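Local coordinates for molybdate-binding protein MolA (Haemophilus influenzae, PDB 3PSH), which binds molybdate and tungstate, but not sulfate or phosphate, in the periplasm and serves the MolBCA transporter in low-affinity molybdate import, at residues 252-255 and 256-259; 202-205 and 206-209. All blocks are in the same frame, centred on the assembly; numbering follows the deposited sequence.

Both contacts are local, made by residues close in sequence, and they share no helix or strand. Contact 1 is a surface turn between helices 247-252 and 261-264, away from the molybdate site. Contact 2 runs along helix 201-208, is largely buried and starts beside that site. Their centres are about 26 Å apart and their nearest atoms about 12 Å apart. The chemistry follows the place. In contact 1 a carboxylate takes a backbone N-H and shares a water with an indole, around two i to i+3 backbone bonds. In contact 2 helical backbone bonds dominate, and the side chains add van der Waals contacts, while T202 and H208 send their polar ends to partners outside the helix.

Contact 1 (252-255 and 256-259); sequences LNDQ and GWAN
D254 meets G256 and W257 where the chain turns into a short 3-10 segment. G256 N donates to D254 OD1 at 2.8 Å, with an N-H...O angle of 150°. This i to i+2 bond makes an Asx turn at the start of the 3-10 segment. OD1 is met on its anti side, and the donor N lies 34° out of the carboxylate plane. With CG anti to the backbone N (chi1 -174°), the carboxylate lies beside D254's own carbonyl carbon, on the side leading to G256.

Two backbone bonds close the turn. W257 N donates to D254 O at 3.1 Å, and A258 N donates to Q255 O, also at 3.1 Å. Both are i to i+3 bonds.

The second carboxylate oxygen serves the indole. D254 OD2 lies obliquely to the W257 ring, 3.5 Å from CD1. A water links the two groups: it donates to OD2 and accepts from W257 NE1 at 2.9 Å, in the plane of the ring. The carboxylate holds the backbone with one oxygen and, through the water, the indole with the other.

The Q255 amide, brought round by the bend at chi2, makes van der Waals contact with the A258 methyl, NE2 lying 3.7 Å from CB.

The turn joins helix 247-252 to helix 261-264. The buried W257 packs on L263 of the latter and on L227 and V230 of helix 227-233.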
# COMPACT_ATOMS: atom_id res chain seq x y z
N LEU A 252 20.08 -10.29 -9.40
CA LEU A 252 21.26 -9.91 -10.16
C LEU A 252 22.29 -11.08 -10.14
O LEU A 252 23.04 -11.23 -11.11
CB LEU A 252 21.85 -8.65 -9.54
CG LEU A 252 21.49 -7.25 -10.08
CD1 LEU A 252 20.14 -7.17 -10.67
CD2 LEU A 252 21.86 -6.03 -9.23
N ASN A 253 22.33 -11.86 -9.06
CA ASN A 253 23.39 -12.91 -8.88
C ASN A 253 22.85 -14.30 -9.28
O ASN A 253 23.54 -15.32 -9.15
CB ASN A 253 23.86 -12.92 -7.45
CG ASN A 253 24.42 -11.54 -7.00
OD1 ASN A 253 24.86 -10.68 -7.81
ND2 ASN A 253 24.34 -11.30 -5.68
N ASP A 254 21.59 -14.33 -9.76
CA ASP A 254 20.94 -15.57 -10.10
C ASP A 254 21.08 -15.79 -11.61
O ASP A 254 20.43 -15.14 -12.44
CB ASP A 254 19.49 -15.62 -9.57
CG ASP A 254 18.86 -16.94 -9.80
OD1 ASP A 254 19.37 -17.71 -10.67
OD2 ASP A 254 17.86 -17.29 -9.09
N GLN A 255 21.98 -16.69 -11.98
CA GLN A 255 22.08 -17.07 -13.38
C GLN A 255 20.77 -17.44 -14.13
O GLN A 255 20.67 -17.17 -15.33
CB GLN A 255 23.21 -18.14 -13.59
CG GLN A 255 23.71 -18.28 -15.09
CD GLN A 255 24.31 -16.98 -15.78
OE1 GLN A 255 24.77 -16.04 -15.10
NE2 GLN A 255 24.28 -16.96 -17.12
N GLY A 256 19.75 -17.99 -13.47
CA GLY A 256 18.50 -18.38 -14.14
C GLY A 256 17.75 -17.18 -14.73
O GLY A 256 16.98 -17.33 -15.64
N TRP A 257 18.03 -16.00 -14.16
CA TRP A 257 17.39 -14.72 -14.52
C TRP A 257 18.18 -13.95 -15.58
O TRP A 257 17.66 -12.92 -16.13
CB TRP A 257 17.21 -13.82 -13.29
CG TRP A 257 16.17 -14.34 -12.33
CD1 TRP A 257 16.21 -15.49 -11.58
CD2 TRP A 257 14.98 -13.64 -11.93
NE1 TRP A 257 15.06 -15.57 -10.75
CE2 TRP A 257 14.28 -14.48 -11.01
CE3 TRP A 257 14.35 -12.46 -12.37
CZ2 TRP A 257 13.02 -14.08 -10.45
CZ3 TRP A 257 13.08 -12.11 -11.83
CH2 TRP A 257 12.46 -12.92 -10.87
N ALA A 258 19.42 -14.40 -15.85
CA ALA A 258 20.37 -13.61 -16.68
C ALA A 258 19.96 -13.19 -18.12
O ALA A 258 20.45 -12.14 -18.64
CB ALA A 258 21.76 -14.30 -16.71
N ASN A 259 19.10 -13.99 -18.74
CA ASN A 259 18.66 -13.77 -20.11
C ASN A 259 17.37 -12.95 -20.20
O ASN A 259 17.00 -12.50 -21.26
CB ASN A 259 18.43 -15.07 -20.88
CG ASN A 259 19.73 -15.76 -21.26
OD1 ASN A 259 19.71 -16.95 -21.45
ND2 ASN A 259 20.84 -15.01 -21.37
O HOH W 1 14.90 -18.03 -9.21

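Contact 2 (202-205 and 206-209); sequences TGLM and MEHA
T202 and M206 stand one turn apart on alpha-helix 201-208 of this bacterial solute-binding protein 8 family member, beside the parallel sheet with strand 184-188. Regular i to i+4 bonds run through the helix. M206 N donates to T202 O at 3.2 Å, E207 N to G203 O at 2.9 Å and H208 N to L204 O at 3.0 Å. A209 N bonds weakly to M205 O and, at 3.0 Å, to M206 O.

The T202 and M206 side chains lie side by side on the tightly packed face. Extended through chi2 and chi3, both near 180°, the M206 chain carries its terminal CE back along the helix to 4.0 Å from T202 CG2. Both side chains pack on M188 of strand 184-188. T202 OG1 is hydrogen-bonded to A277 O, and the T202 side chain is about 6 Å from the bound molybdate. M205 turns to M271, A277 and E290.

The side carrying E207 and H208 is less enclosed. E207 is partly exposed and crosses the buried L204, with OE1 3.7 Å from CD2. Both touch E132 of helix 132-151.

H208, also partly exposed, is hydrogen-bonded through NE2 to D133 OD1. At its ring edge, near the plane, CD2 comes 2.9 Å from L204 O.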
# COMPACT_ATOMS: atom_id res chain seq x y z
N THR A 202 -0.58 -2.42 -7.65
CA THR A 202 0.69 -2.61 -8.40
C THR A 202 0.50 -2.25 -9.91
O THR A 202 1.21 -1.37 -10.45
CB THR A 202 1.19 -4.04 -8.24
OG1 THR A 202 1.21 -4.43 -6.82
CG2 THR A 202 2.60 -4.18 -8.85
N GLY A 203 -0.47 -2.91 -10.57
CA GLY A 203 -0.59 -2.73 -12.07
C GLY A 203 -1.10 -1.30 -12.37
O GLY A 203 -0.88 -0.78 -13.46
N LEU A 204 -1.87 -0.68 -11.43
CA LEU A 204 -2.40 0.68 -11.60
C LEU A 204 -1.26 1.67 -11.53
O LEU A 204 -1.18 2.63 -12.30
CB LEU A 204 -3.47 1.06 -10.55
CG LEU A 204 -4.83 0.35 -10.92
CD1 LEU A 204 -5.68 0.34 -9.72
CD2 LEU A 204 -5.50 1.18 -11.99
N MET A 205 -0.34 1.43 -10.59
CA MET A 205 0.82 2.37 -10.51
C MET A 205 1.62 2.32 -11.81
O MET A 205 1.95 3.37 -12.33
CB MET A 205 1.77 2.03 -9.36
CG MET A 205 2.98 3.01 -9.24
SD MET A 205 3.99 2.41 -7.77
CE MET A 205 4.79 0.98 -8.44
N MET A 206 1.76 1.11 -12.33
CA MET A 206 2.48 0.93 -13.61
C MET A 206 1.67 1.62 -14.72
O MET A 206 2.23 2.49 -15.47
CB MET A 206 2.61 -0.54 -13.88
CG MET A 206 3.59 -1.15 -12.85
SD MET A 206 3.80 -2.87 -13.25
CE MET A 206 4.97 -3.52 -11.97
N GLU A 207 0.35 1.47 -14.75
CA GLU A 207 -0.41 2.10 -15.88
C GLU A 207 -0.31 3.61 -15.89
O GLU A 207 -0.16 4.28 -16.95
CB GLU A 207 -1.89 1.72 -15.76
CG GLU A 207 -2.11 0.30 -16.21
CD GLU A 207 -3.58 -0.18 -15.90
OE1 GLU A 207 -4.39 0.71 -15.49
OE2 GLU A 207 -3.86 -1.34 -16.16
N HIS A 208 -0.40 4.22 -14.71
CA HIS A 208 -0.40 5.68 -14.60
C HIS A 208 0.97 6.29 -14.97
O HIS A 208 1.06 7.45 -15.28
CB HIS A 208 -0.80 6.10 -13.20
CG HIS A 208 -2.28 5.96 -12.97
ND1 HIS A 208 -3.21 6.94 -13.29
CD2 HIS A 208 -2.99 4.94 -12.40
CE1 HIS A 208 -4.43 6.52 -12.95
NE2 HIS A 208 -4.32 5.30 -12.44
N ALA A 209 2.01 5.47 -14.88
CA ALA A 209 3.34 5.98 -15.25
C ALA A 209 3.78 5.42 -16.62
O ALA A 209 4.96 5.31 -16.93
CB ALA A 209 4.37 5.62 -14.12